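Local coordinates for protein acetyltransferase (Klebsiella pneumoniae, PDB 5XUN) that binds acetyl coenzyme A and probably transfers its acetyl group to glycyl-tRNA, as the toxin of a type II toxin-antitoxin system, at residues L28-F31 with L32-L36; K37-D41 with G42-R46; Q106-G109 with E110-V113; V113-V116 with M117-W121; F162-T165 with K166-E169. The protein carries 1 engineered substitution. All blocks are in the same frame, centred on the assembly; numbering follows the deposited sequence.

Interaction 1. Residues L28-F31 with L32-L36. With ACO (acetyl coenzyme *a), chain E.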
# COMPACT_ATOMS: atom_id res chain seq x y z
N LEU B 28 -4.46 5.32 -22.47
CA LEU B 28 -4.49 4.01 -21.85
C LEU B 28 -4.17 2.90 -22.84
O LEU B 28 -3.71 1.83 -22.41
CB LEU B 28 -5.85 3.77 -21.20
CG LEU B 28 -6.19 4.85 -20.16
CD1 LEU B 28 -7.44 4.51 -19.37
CD2 LEU B 28 -5.02 5.12 -19.23
N ASN B 29 -4.42 3.12 -24.13
CA ASN B 29 -3.97 2.16 -25.13
C ASN B 29 -2.45 2.20 -25.25
O ASN B 29 -1.80 1.16 -25.32
CB ASN B 29 -4.60 2.46 -26.49
CG ASN B 29 -6.11 2.41 -26.46
OD1 ASN B 29 -6.71 1.55 -25.82
ND2 ASN B 29 -6.74 3.36 -27.15
N THR B 30 -1.89 3.41 -25.30
CA THR B 30 -0.44 3.54 -25.35
C THR B 30 0.20 2.98 -24.08
O THR B 30 1.24 2.32 -24.14
CB THR B 30 -0.07 5.01 -25.56
OG1 THR B 30 -0.56 5.45 -26.83
CG2 THR B 30 1.43 5.20 -25.53
N PHE B 31 -0.44 3.19 -22.92
CA PHE B 31 0.16 2.72 -21.68
C PHE B 31 0.24 1.20 -21.66
O PHE B 31 1.26 0.64 -21.25
CB PHE B 31 -0.62 3.22 -20.47
CG PHE B 31 0.03 2.86 -19.16
CD1 PHE B 31 -0.21 1.63 -18.56
CD2 PHE B 31 0.90 3.74 -18.55
CE1 PHE B 31 0.41 1.29 -17.37
CE2 PHE B 31 1.53 3.40 -17.36
CZ PHE B 31 1.27 2.17 -16.76
N LEU B 32 -0.83 0.52 -22.08
CA LEU B 32 -0.79 -0.93 -22.21
C LEU B 32 0.39 -1.39 -23.06
O LEU B 32 1.07 -2.37 -22.72
CB LEU B 32 -2.09 -1.44 -22.81
CG LEU B 32 -2.06 -2.92 -23.21
CD1 LEU B 32 -1.85 -3.79 -21.99
CD2 LEU B 32 -3.32 -3.34 -23.96
N LYS B 33 0.65 -0.69 -24.17
CA LYS B 33 1.66 -1.13 -25.13
C LYS B 33 3.08 -0.85 -24.66
O LYS B 33 3.97 -1.69 -24.83
CB LYS B 33 1.45 -0.45 -26.48
CG LYS B 33 0.21 -0.88 -27.23
CD LYS B 33 0.19 -0.28 -28.63
CE LYS B 33 0.28 1.24 -28.59
NZ LYS B 33 0.26 1.83 -29.97
N GLU B 34 3.32 0.33 -24.09
CA GLU B 34 4.68 0.80 -23.84
C GLU B 34 5.14 0.62 -22.41
O GLU B 34 6.31 0.31 -22.18
CB GLU B 34 4.76 2.30 -24.18
CG GLU B 34 4.01 2.74 -25.41
CD GLU B 34 4.69 3.88 -26.15
OE1 GLU B 34 4.55 3.96 -27.38
OE2 GLU B 34 5.31 4.74 -25.48
N HIS B 35 4.25 0.78 -21.43
CA HIS B 35 4.68 0.99 -20.06
C HIS B 35 4.15 -0.00 -19.03
O HIS B 35 4.78 -0.15 -17.98
CB HIS B 35 4.28 2.40 -19.59
CG HIS B 35 4.67 3.49 -20.54
ND1 HIS B 35 5.98 3.88 -20.72
CD2 HIS B 35 3.93 4.29 -21.34
CE1 HIS B 35 6.03 4.86 -21.61
NE2 HIS B 35 4.80 5.13 -21.99
N LEU B 36 3.04 -0.69 -19.30
CA LEU B 36 2.42 -1.52 -18.27
C LEU B 36 3.42 -2.50 -17.69
O LEU B 36 3.68 -2.52 -16.48
CB LEU B 36 1.23 -2.27 -18.85
CG LEU B 36 0.59 -3.23 -17.84
CD1 LEU B 36 0.10 -2.46 -16.63
CD2 LEU B 36 -0.55 -4.00 -18.48
N1A ACO E . -23.62 -5.96 -15.08
C2A ACO E . -23.47 -4.62 -15.07
N3A ACO E . -23.70 -3.82 -16.13
C4A ACO E . -24.11 -4.35 -17.32
C5A ACO E . -24.29 -5.81 -17.40
C6A ACO E . -24.02 -6.62 -16.19
N6A ACO E . -24.17 -7.97 -16.21
N7A ACO E . -24.69 -6.08 -18.66
C8A ACO E . -24.76 -4.90 -19.31
N9A ACO E . -24.43 -3.86 -18.52
C1B ACO E . -24.40 -2.44 -18.99
C2B ACO E . -25.29 -1.49 -18.21
O2B ACO E . -26.50 -1.23 -18.94
C3B ACO E . -24.46 -0.23 -18.06
O3B ACO E . -24.78 0.69 -19.11
P3B ACO E . -24.78 2.28 -18.90
O7A ACO E . -26.12 2.58 -18.27
O8A ACO E . -23.60 2.54 -17.99
O9A ACO E . -24.60 2.83 -20.30
C4B ACO E . -23.02 -0.67 -18.28
O4B ACO E . -23.05 -1.96 -18.90
C5B ACO E . -22.20 -0.77 -17.00
O5B ACO E . -20.85 -0.43 -17.30
P1A ACO E . -19.74 -1.56 -17.62
O1A ACO E . -20.18 -2.38 -18.81
O2A ACO E . -19.34 -2.26 -16.35
O3A ACO E . -18.53 -0.61 -18.05
P2A ACO E . -17.63 -0.88 -19.36
O4A ACO E . -17.39 -2.36 -19.52
O5A ACO E . -18.17 -0.07 -20.51
O6A ACO E . -16.27 -0.20 -18.84
CBP ACO E . -14.89 1.73 -18.76
CCP ACO E . -16.28 1.18 -18.49
CDP ACO E . -13.85 0.81 -18.13
CEP ACO E . -14.77 3.13 -18.18
CAP ACO E . -14.77 1.77 -20.28
OAP ACO E . -15.74 2.70 -20.77
C9P ACO E . -13.41 2.19 -20.74
O9P ACO E . -12.50 1.38 -20.86
N8P ACO E . -13.29 3.47 -21.03
C7P ACO E . -12.18 4.00 -21.79
C6P ACO E . -10.95 4.19 -20.92
C5P ACO E . -11.37 4.83 -19.62
O5P ACO E . -11.85 5.96 -19.61
N4P ACO E . -11.20 4.09 -18.53
C3P ACO E . -11.65 4.53 -17.23
C2P ACO E . -10.75 5.59 -16.62
S1P ACO E . -9.80 4.84 -15.34
C ACO E . -9.45 6.23 -14.51
O ACO E . -10.10 7.22 -14.78
CH3 ACO E . -8.36 6.20 -13.47

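Interaction 2. Residues K37-D41 with G42-R46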
# COMPACT_ATOMS: atom_id res chain seq x y z
N LYS B 37 4.04 -3.31 -18.56
CA LYS B 37 4.89 -4.39 -18.10
C LYS B 37 6.14 -3.86 -17.42
O LYS B 37 6.59 -4.43 -16.41
CB LYS B 37 5.24 -5.28 -19.28
CG LYS B 37 6.35 -6.26 -19.04
CD LYS B 37 5.92 -7.40 -18.16
CE LYS B 37 7.02 -8.44 -18.13
NZ LYS B 37 6.94 -9.32 -16.92
N ARG B 38 6.72 -2.78 -17.94
CA ARG B 38 7.96 -2.27 -17.35
C ARG B 38 7.72 -1.67 -15.98
O ARG B 38 8.55 -1.81 -15.08
CB ARG B 38 8.61 -1.25 -18.28
CG ARG B 38 9.86 -0.63 -17.66
CD ARG B 38 10.56 0.34 -18.59
NE ARG B 38 9.68 1.39 -19.08
CZ ARG B 38 9.08 1.37 -20.27
NH1 ARG B 38 8.30 2.37 -20.62
NH2 ARG B 38 9.27 0.35 -21.10
N GLN B 39 6.61 -0.95 -15.81
CA GLN B 39 6.32 -0.37 -14.50
C GLN B 39 5.88 -1.44 -13.51
O GLN B 39 6.12 -1.30 -12.30
CB GLN B 39 5.29 0.75 -14.64
CG GLN B 39 5.84 1.93 -15.42
CD GLN B 39 4.90 3.12 -15.48
OE1 GLN B 39 3.94 3.22 -14.72
NE2 GLN B 39 5.18 4.03 -16.40
N HIS B 40 5.21 -2.50 -13.99
CA HIS B 40 4.92 -3.67 -13.17
C HIS B 40 6.20 -4.33 -12.65
O HIS B 40 6.33 -4.60 -11.45
CB HIS B 40 4.08 -4.65 -14.00
CG HIS B 40 3.81 -5.97 -13.34
ND1 HIS B 40 2.66 -6.21 -12.62
CD2 HIS B 40 4.49 -7.14 -13.36
CE1 HIS B 40 2.66 -7.47 -12.20
NE2 HIS B 40 3.76 -8.05 -12.64
N ASP B 41 7.16 -4.59 -13.54
CA ASP B 41 8.41 -5.20 -13.09
C ASP B 41 9.23 -4.25 -12.24
O ASP B 41 10.04 -4.70 -11.42
CB ASP B 41 9.24 -5.67 -14.29
CG ASP B 41 8.60 -6.80 -15.02
OD1 ASP B 41 7.71 -7.47 -14.43
OD2 ASP B 41 8.99 -7.05 -16.18
N GLY B 42 9.08 -2.94 -12.45
CA GLY B 42 9.79 -1.94 -11.69
C GLY B 42 9.19 -1.57 -10.34
O GLY B 42 9.66 -0.61 -9.72
N GLN B 43 8.14 -2.27 -9.90
CA GLN B 43 7.55 -2.06 -8.57
C GLN B 43 6.93 -0.67 -8.43
O GLN B 43 6.82 -0.14 -7.33
CB GLN B 43 8.56 -2.30 -7.46
CG GLN B 43 9.34 -3.59 -7.63
CD GLN B 43 8.43 -4.80 -7.75
OE1 GLN B 43 7.39 -4.88 -7.12
NE2 GLN B 43 8.84 -5.76 -8.58
N ILE B 44 6.54 -0.07 -9.56
CA ILE B 44 5.81 1.19 -9.59
C ILE B 44 4.30 0.95 -9.51
O ILE B 44 3.55 1.79 -9.00
CB ILE B 44 6.18 1.96 -10.87
CG1 ILE B 44 7.66 2.34 -10.87
CG2 ILE B 44 5.36 3.23 -11.03
CD1 ILE B 44 8.09 3.11 -9.64
N LEU B 45 3.87 -0.20 -10.00
CA LEU B 45 2.47 -0.61 -10.02
C LEU B 45 2.48 -2.12 -10.11
O LEU B 45 3.52 -2.73 -10.36
CB LEU B 45 1.71 0.01 -11.20
CG LEU B 45 2.17 -0.30 -12.64
CD1 LEU B 45 1.65 -1.64 -13.17
CD2 LEU B 45 1.75 0.84 -13.54
N ARG B 46 1.31 -2.72 -9.90
CA ARG B 46 1.08 -4.11 -10.26
C ARG B 46 -0.13 -4.16 -11.18
O ARG B 46 -1.13 -3.45 -10.96
CB ARG B 46 0.86 -4.99 -9.02
CG ARG B 46 2.08 -5.01 -8.09
CD ARG B 46 3.34 -5.50 -8.81
NE ARG B 46 3.41 -6.95 -8.86
CZ ARG B 46 4.41 -7.63 -9.42
NH1 ARG B 46 5.41 -6.98 -9.98
NH2 ARG B 46 4.40 -8.95 -9.44
O HOH W 1 7.32 -8.63 -11.63

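Interaction 3. Residues Q106-G109 with E110-V113. With ACO (acetyl coenzyme *a), chain E.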
# COMPACT_ATOMS: atom_id res chain seq x y z
N GLN B 106 -20.94 -4.41 -21.09
CA GLN B 106 -21.49 -5.68 -20.61
C GLN B 106 -21.23 -5.91 -19.13
O GLN B 106 -21.48 -7.02 -18.64
CB GLN B 106 -20.90 -6.84 -21.39
CG GLN B 106 -21.12 -6.79 -22.87
CD GLN B 106 -20.32 -7.85 -23.55
OE1 GLN B 106 -20.02 -8.91 -23.00
NE2 GLN B 106 -19.92 -7.55 -24.77
N GLY B 107 -20.71 -4.91 -18.41
CA GLY B 107 -20.38 -5.12 -17.02
C GLY B 107 -18.96 -5.58 -16.75
O GLY B 107 -18.62 -5.82 -15.58
N TRP B 108 -18.12 -5.72 -17.78
CA TRP B 108 -16.74 -6.14 -17.53
C TRP B 108 -15.99 -5.09 -16.73
O TRP B 108 -15.17 -5.43 -15.87
CB TRP B 108 -16.01 -6.45 -18.84
CG TRP B 108 -16.49 -7.70 -19.49
CD1 TRP B 108 -17.10 -7.81 -20.71
CD2 TRP B 108 -16.42 -9.03 -18.95
NE1 TRP B 108 -17.40 -9.13 -20.97
CE2 TRP B 108 -17.00 -9.89 -19.90
CE3 TRP B 108 -15.92 -9.56 -17.77
CZ2 TRP B 108 -17.08 -11.27 -19.70
CZ3 TRP B 108 -16.01 -10.92 -17.57
CH2 TRP B 108 -16.58 -11.76 -18.52
N GLY B 109 -16.24 -3.81 -17.02
CA GLY B 109 -15.66 -2.76 -16.20
C GLY B 109 -16.04 -2.92 -14.74
O GLY B 109 -15.18 -2.86 -13.86
N GLU B 110 -17.33 -3.15 -14.48
CA GLU B 110 -17.79 -3.41 -13.11
C GLU B 110 -17.06 -4.60 -12.51
O GLU B 110 -16.64 -4.56 -11.35
CB GLU B 110 -19.30 -3.67 -13.11
CG GLU B 110 -19.86 -3.97 -11.73
CD GLU B 110 -21.32 -3.58 -11.60
OE1 GLU B 110 -21.91 -3.10 -12.59
OE2 GLU B 110 -21.89 -3.78 -10.51
N MET B 111 -16.91 -5.68 -13.29
CA MET B 111 -16.27 -6.88 -12.78
C MET B 111 -14.80 -6.64 -12.44
O MET B 111 -14.29 -7.19 -11.45
CB MET B 111 -16.41 -8.03 -13.77
CG MET B 111 -15.56 -9.23 -13.38
SD MET B 111 -16.21 -10.85 -13.78
CE MET B 111 -17.23 -11.05 -12.32
N LEU B 112 -14.11 -5.81 -13.23
CA LEU B 112 -12.74 -5.47 -12.88
C LEU B 112 -12.68 -4.72 -11.55
O LEU B 112 -11.81 -4.98 -10.72
CB LEU B 112 -12.09 -4.66 -14.00
CG LEU B 112 -11.52 -5.52 -15.13
CD1 LEU B 112 -10.71 -4.66 -16.09
CD2 LEU B 112 -10.66 -6.64 -14.58
N VAL B 113 -13.60 -3.77 -11.34
CA VAL B 113 -13.62 -3.03 -10.08
C VAL B 113 -13.88 -3.96 -8.90
O VAL B 113 -13.31 -3.79 -7.82
CB VAL B 113 -14.64 -1.88 -10.16
CG1 VAL B 113 -14.79 -1.21 -8.80
CG2 VAL B 113 -14.23 -0.88 -11.22
N1A ACO E . -23.62 -5.96 -15.08
C2A ACO E . -23.47 -4.62 -15.07
N3A ACO E . -23.70 -3.82 -16.13
C4A ACO E . -24.11 -4.35 -17.32
C5A ACO E . -24.29 -5.81 -17.40
C6A ACO E . -24.02 -6.62 -16.19
N6A ACO E . -24.17 -7.97 -16.21
N7A ACO E . -24.69 -6.08 -18.66
C8A ACO E . -24.76 -4.90 -19.31
N9A ACO E . -24.43 -3.86 -18.52
C1B ACO E . -24.40 -2.44 -18.99
C2B ACO E . -25.29 -1.49 -18.21
O2B ACO E . -26.50 -1.23 -18.94
C3B ACO E . -24.46 -0.23 -18.06
O3B ACO E . -24.78 0.69 -19.11
P3B ACO E . -24.78 2.28 -18.90
O7A ACO E . -26.12 2.58 -18.27
O8A ACO E . -23.60 2.54 -17.99
O9A ACO E . -24.60 2.83 -20.30
C4B ACO E . -23.02 -0.67 -18.28
O4B ACO E . -23.05 -1.96 -18.90
C5B ACO E . -22.20 -0.77 -17.00
O5B ACO E . -20.85 -0.43 -17.30
P1A ACO E . -19.74 -1.56 -17.62
O1A ACO E . -20.18 -2.38 -18.81
O2A ACO E . -19.34 -2.26 -16.35
O3A ACO E . -18.53 -0.61 -18.05
P2A ACO E . -17.63 -0.88 -19.36
O4A ACO E . -17.39 -2.36 -19.52
O5A ACO E . -18.17 -0.07 -20.51
O6A ACO E . -16.27 -0.20 -18.84
CBP ACO E . -14.89 1.73 -18.76
CCP ACO E . -16.28 1.18 -18.49
CDP ACO E . -13.85 0.81 -18.13
CEP ACO E . -14.77 3.13 -18.18
CAP ACO E . -14.77 1.77 -20.28
OAP ACO E . -15.74 2.70 -20.77
C9P ACO E . -13.41 2.19 -20.74
O9P ACO E . -12.50 1.38 -20.86
N8P ACO E . -13.29 3.47 -21.03
C7P ACO E . -12.18 4.00 -21.79
C6P ACO E . -10.95 4.19 -20.92
C5P ACO E . -11.37 4.83 -19.62
O5P ACO E . -11.85 5.96 -19.61
N4P ACO E . -11.20 4.09 -18.53
C3P ACO E . -11.65 4.53 -17.23
C2P ACO E . -10.75 5.59 -16.62
S1P ACO E . -9.80 4.84 -15.34
C ACO E . -9.45 6.23 -14.51
O ACO E . -10.10 7.22 -14.78
CH3 ACO E . -8.36 6.20 -13.47

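Interaction 4. Residues V113-V116 with M117-W121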
# COMPACT_ATOMS: atom_id res chain seq x y z
N VAL B 113 -13.60 -3.77 -11.34
CA VAL B 113 -13.62 -3.03 -10.08
C VAL B 113 -13.88 -3.96 -8.90
O VAL B 113 -13.31 -3.79 -7.82
CB VAL B 113 -14.64 -1.88 -10.16
CG1 VAL B 113 -14.79 -1.21 -8.80
CG2 VAL B 113 -14.23 -0.88 -11.22
N ALA B 114 -14.77 -4.94 -9.07
CA ALA B 114 -14.99 -5.91 -8.00
C ALA B 114 -13.72 -6.68 -7.70
O ALA B 114 -13.39 -6.92 -6.53
CB ALA B 114 -16.13 -6.87 -8.37
N HIS B 115 -12.97 -7.06 -8.74
CA HIS B 115 -11.70 -7.73 -8.53
C HIS B 115 -10.69 -6.81 -7.84
O HIS B 115 -9.94 -7.25 -6.96
CB HIS B 115 -11.16 -8.23 -9.86
CG HIS B 115 -9.96 -9.12 -9.74
ND1 HIS B 115 -8.69 -8.63 -9.51
CD2 HIS B 115 -9.84 -10.47 -9.79
CE1 HIS B 115 -7.84 -9.64 -9.45
NE2 HIS B 115 -8.51 -10.76 -9.60
N VAL B 116 -10.67 -5.53 -8.22
CA VAL B 116 -9.84 -4.54 -7.52
C VAL B 116 -10.17 -4.55 -6.04
O VAL B 116 -9.27 -4.55 -5.19
CB VAL B 116 -10.05 -3.14 -8.11
CG1 VAL B 116 -9.34 -2.08 -7.23
CG2 VAL B 116 -9.59 -3.08 -9.57
N MET B 117 -11.46 -4.52 -5.71
CA MET B 117 -11.88 -4.45 -4.31
C MET B 117 -11.34 -5.63 -3.51
O MET B 117 -10.89 -5.46 -2.37
CB MET B 117 -13.40 -4.42 -4.21
CG MET B 117 -14.04 -3.19 -4.81
SD MET B 117 -13.26 -1.69 -4.24
CE MET B 117 -14.32 -0.46 -4.98
N ARG B 118 -11.38 -6.83 -4.09
CA ARG B 118 -10.90 -8.00 -3.37
C ARG B 118 -9.40 -7.93 -3.14
O ARG B 118 -8.91 -8.35 -2.08
CB ARG B 118 -11.28 -9.27 -4.14
CG ARG B 118 -10.85 -10.54 -3.45
CD ARG B 118 -11.28 -11.77 -4.24
NE ARG B 118 -12.72 -12.00 -4.18
CZ ARG B 118 -13.36 -12.48 -3.12
NH1 ARG B 118 -12.69 -12.79 -2.01
NH2 ARG B 118 -14.67 -12.66 -3.16
N VAL B 119 -8.64 -7.42 -4.11
CA VAL B 119 -7.20 -7.28 -3.94
C VAL B 119 -6.90 -6.26 -2.85
O VAL B 119 -6.05 -6.49 -1.98
CB VAL B 119 -6.53 -6.89 -5.27
CG1 VAL B 119 -5.07 -6.54 -5.04
CG2 VAL B 119 -6.65 -8.02 -6.28
N VAL B 120 -7.58 -5.12 -2.88
CA VAL B 120 -7.34 -4.08 -1.89
C VAL B 120 -7.79 -4.54 -0.51
O VAL B 120 -7.17 -4.19 0.51
CB VAL B 120 -8.05 -2.78 -2.31
CG1 VAL B 120 -8.02 -1.76 -1.18
CG2 VAL B 120 -7.38 -2.22 -3.56
N TRP B 121 -8.87 -5.32 -0.45
CA TRP B 121 -9.30 -5.90 0.82
C TRP B 121 -8.21 -6.78 1.41
O TRP B 121 -7.80 -6.59 2.56
CB TRP B 121 -10.58 -6.70 0.61
CG TRP B 121 -11.14 -7.30 1.85
CD1 TRP B 121 -11.38 -6.67 3.04
CD2 TRP B 121 -11.54 -8.66 2.03
NE1 TRP B 121 -11.89 -7.55 3.95
CE2 TRP B 121 -12.00 -8.79 3.35
CE3 TRP B 121 -11.55 -9.79 1.20
CZ2 TRP B 121 -12.47 -9.99 3.87
CZ3 TRP B 121 -12.01 -10.99 1.71
CH2 TRP B 121 -12.47 -11.08 3.03

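Interaction 5. Residues F162-T165 with K166-E169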
# COMPACT_ATOMS: atom_id res chain seq x y z
N PHE B 162 -13.08 8.22 -4.11
CA PHE B 162 -12.55 7.42 -3.02
C PHE B 162 -13.57 6.37 -2.64
O PHE B 162 -14.77 6.65 -2.60
CB PHE B 162 -12.23 8.32 -1.82
CG PHE B 162 -11.71 7.59 -0.62
CD1 PHE B 162 -10.44 7.02 -0.62
CD2 PHE B 162 -12.49 7.47 0.53
CE1 PHE B 162 -9.97 6.36 0.50
CE2 PHE B 162 -12.02 6.81 1.64
CZ PHE B 162 -10.76 6.25 1.62
N TYR B 163 -13.10 5.16 -2.37
CA TYR B 163 -13.96 4.10 -1.87
C TYR B 163 -13.36 3.57 -0.58
O TYR B 163 -12.27 2.96 -0.61
CB TYR B 163 -14.11 2.99 -2.91
CG TYR B 163 -15.31 2.09 -2.69
CD1 TYR B 163 -15.25 1.04 -1.80
CD2 TYR B 163 -16.50 2.29 -3.39
CE1 TYR B 163 -16.34 0.21 -1.59
CE2 TYR B 163 -17.59 1.47 -3.20
CZ TYR B 163 -17.51 0.42 -2.30
OH TYR B 163 -18.58 -0.41 -2.10
N PRO B 164 -14.00 3.77 0.57
CA PRO B 164 -13.36 3.44 1.85
C PRO B 164 -13.24 1.94 2.08
O PRO B 164 -14.13 1.16 1.73
CB PRO B 164 -14.27 4.09 2.90
CG PRO B 164 -15.54 4.44 2.20
CD PRO B 164 -15.35 4.36 0.72
N THR B 165 -12.11 1.55 2.68
CA THR B 165 -11.92 0.18 3.14
C THR B 165 -13.07 -0.29 4.02
O THR B 165 -13.48 -1.46 3.96
CB THR B 165 -10.59 0.08 3.91
OG1 THR B 165 -9.50 0.38 3.03
CG2 THR B 165 -10.39 -1.29 4.49
N LYS B 166 -13.63 0.62 4.82
CA LYS B 166 -14.78 0.28 5.65
C LYS B 166 -15.93 -0.28 4.80
O LYS B 166 -16.59 -1.25 5.20
CB LYS B 166 -15.24 1.52 6.41
CG LYS B 166 -16.20 1.21 7.53
CD LYS B 166 -17.12 2.38 7.78
CE LYS B 166 -18.31 1.95 8.61
NZ LYS B 166 -17.97 1.92 10.05
N SER B 167 -16.15 0.30 3.62
CA SER B 167 -17.17 -0.23 2.72
C SER B 167 -16.70 -1.49 2.02
O SER B 167 -17.50 -2.40 1.76
CB SER B 167 -17.57 0.83 1.71
OG SER B 167 -18.08 1.97 2.38
N ILE B 168 -15.42 -1.56 1.66
CA ILE B 168 -14.89 -2.76 1.01
C ILE B 168 -15.13 -3.99 1.87
O ILE B 168 -15.57 -5.04 1.38
CB ILE B 168 -13.40 -2.58 0.68
CG1 ILE B 168 -13.21 -1.43 -0.32
CG2 ILE B 168 -12.81 -3.87 0.18
CD1 ILE B 168 -11.72 -1.13 -0.67
N GLU B 169 -14.84 -3.90 3.17
CA GLU B 169 -14.99 -5.07 4.04
C GLU B 169 -16.45 -5.52 4.13
O GLU B 169 -16.72 -6.72 4.27
CB GLU B 169 -14.40 -4.81 5.41
CG GLU B 169 -15.13 -3.80 6.24
CD GLU B 169 -15.14 -4.17 7.70
OE1 GLU B 169 -15.81 -3.47 8.49
OE2 GLU B 169 -14.47 -5.17 8.05

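Interaction 1. Residues L28-F31 with L32-L36
F31 and H35 meet one turn apart at the end of helix 26-34. F31 has CG anti to its backbone N (chi1 -175°), which swings the ring along the helix toward H35 and L36. H35 CB lies over one face of this ring in a CH-pi contact, 4.0 Å from the ring centroid and displaced toward the rim. The two rings themselves are oblique, with planes at 45°. On the L36 side, F31 CE1 touches L36 CD1 at 3.8 Å. Backbone bonds hold the same residues together. F31 O accepts from both H35 N and L36 N, each at 3.0 Å, from opposite faces of its carbonyl plane. T30 and E34 run side by side, and T30 CG2 meets E34 CG at 3.6 Å. L28 faces the cofactor, with CD1 3.9 Å from C6P of acetyl coenzyme A. T30 OG1 turns back to E26 O, and N29 OD1 is held by the backbone N of C23. F31 also forms a cation-pi pair with R96 of strand 88-99 and touches Y86 of the second subunit. Helix 26-34 lies against strand 59-71, where F31 and L32 pack on Y62; L36, at the start of helix 36-41, packs on T64 of the same strand.

Interaction 2. Residues K37-D41 with G42-R46
H40 and Q39 carry this contact, and R46 stacks on the histidine. The guanidinium of R46 lies flat on the H40 ring, centres 3.6 Å apart and planes at 16°. R46 CZ sits over one ring face, 3.3 Å from H40 CE1. The R46 chain bends at chi2 (-58°) and chi3 (-83°), which folds it back over the histidine. R46 NH1 also makes a weak bond to H40 O at 2.9 Å. A water in the guanidinium plane accepts from R46 NH1 and donates to D41 OD1. D41 in turn forms a salt bridge with K37. The stacked pair is fixed by outside partners as well: H40 ND1 bonds with the backbone N of G47, and R46 NE with K125 O of the second subunit. Q39 crosses L45 obliquely, with Q39 OE1 3.4 Å from L45 CD2. This oxygen is hydrogen-bonded to Y86 OH of the second subunit. H40 CA approaches L45 O at 3.3 Å as a nearly straight CA-H...O contact. The backbone of Q39 and H40 closes the helix. I44 N bonds to Q39 O at 3.0 Å, and Q43 N bonds weakly to H40 O at 3.3 Å. With Q43 at positive phi as the C-prime residue, this is a Schellman motif, ending helix 36-41 just before strand 46-51.

Interaction 3. Residues Q106-G109 with E110-V113
The loop at Q106-G107 and the first turn of helix 108-126 form the pyrophosphate-binding site of the GNAT fold, where backbone N-H groups grip acetyl coenzyme A. G107 is the N-cap residue. Its N donates to cofactor O1A at 2.6 Å. G109 N reaches O4A at 3.1 Å and E110 N reaches O2A at 2.9 Å. Both phosphates are thus held at the N-terminal end of the helix, whose dipole would be expected to favour their negative charge. G107 and G109 have no side chain, and the cofactor comes close to their backbone. The first turn is closed by M111 N bonding to G107 O at 2.9 Å, followed by L112 N to W108 O. E110 extends beyond CG, and its OE1 comes 3.3 Å from C2A of the adenine. L112 packs on L97 and I99 of strand 88-99. On another side, W108 and M111 run side by side in an oblique Met-aromatic contact, with M111 SD 3.8 Å from W108 CZ3.

Interaction 4. Residues V113-V116 with M117-W121
M117 has CG beside its backbone N (chi1 -64°) and bends again at chi2 (-49°). This turns the methionine back along the helix until CE touches V113 CG1 at 3.9 Å. H115 takes the other course, with CG anti to N (chi1 -171°), and its ring meets V119. H115 CE1 lies 3.8 Å from V119 CG2, which approaches the ring obliquely. V116 and V120 point the same way, with V116 CG1 4.2 Å from V120 CG2. Regular helical bonds link each of these pairs: M117 N to V113 O and V120 N to V116 O are both 2.9 Å, and V119 N to H115 O is 3.1 Å. The polar end of H115 is held by Y63 OH, which bonds to ND1. This is the middle of helix 108-126, the crossover helix of a beta-alpha-beta unit. V116 and V119 pack on Y63 and L65 of strand 59-71, while V116, M117 and V120 reach L132 of strand 131-135. M117 and V120 also meet I168 of helix 165-171.

Interaction 5. Residues F162-T165 with K166-E169
Y163 and P164 pack against S167 and I168 where strand 160-164 turns directly into helix 165-171, a strand-to-helix junction with P164 at the N-cap position. The Y163 ring is met at its edge by I168 CG1, which comes 3.5 Å from Y163 CD1. S167 CB approaches the same ring obliquely, 3.6 Å from Y163 CE1. I168 has CG1 beside its backbone N (chi1 -63°), which places that carbon near both the tyrosine edge and P164 O. On the proline, CG lies 3.5 Å from S167 OG. The backbone sets these side chains in place. P164 O accepts from I168 N at 3.0 Å, and from S167 N in a weaker bond. Further out, T165 OG1 bonds to I129 O, tying the first turn of the helix to the loop before strand 131-135, and T165 touches Q43 of the second subunit. Y163 meets F150 edge-to-face and also packs on M117, while I168 continues onto W121 of helix 108-126. Backbone bonds pair Y163 with L132 and F162 with I151, so the strand lies between strands 131-135 and 151-152 of the sheet. The next helical bond runs from E169 N to T165 O, 2.9 Å long and nearly straight at 164°.

How the interactions relate
The five contacts follow one another along the chain within one GNAT fold. Interactions 1 and 2 lie on the consecutive helices 26-34 and 36-41. Their centres are about 12 Å apart, and they touch where F31 CZ meets L45 CD2 at 3.5 Å. Interactions 1, 2, 4 and 5 all reach the second subunit; interaction 3 does not. Interactions 3 and 4 share V113 and follow helix 108-126 away from the cofactor. Interaction 5 lies about 10 Å from interaction 4, centre to centre, and I168 joins the two. Interactions 1 and 5 are about 28 Å apart between centres, on opposite sides of the chain's centre. Acetyl coenzyme A is touched by interactions 1 and 3, so helices 26-34 and 108-126 both contribute to its pocket.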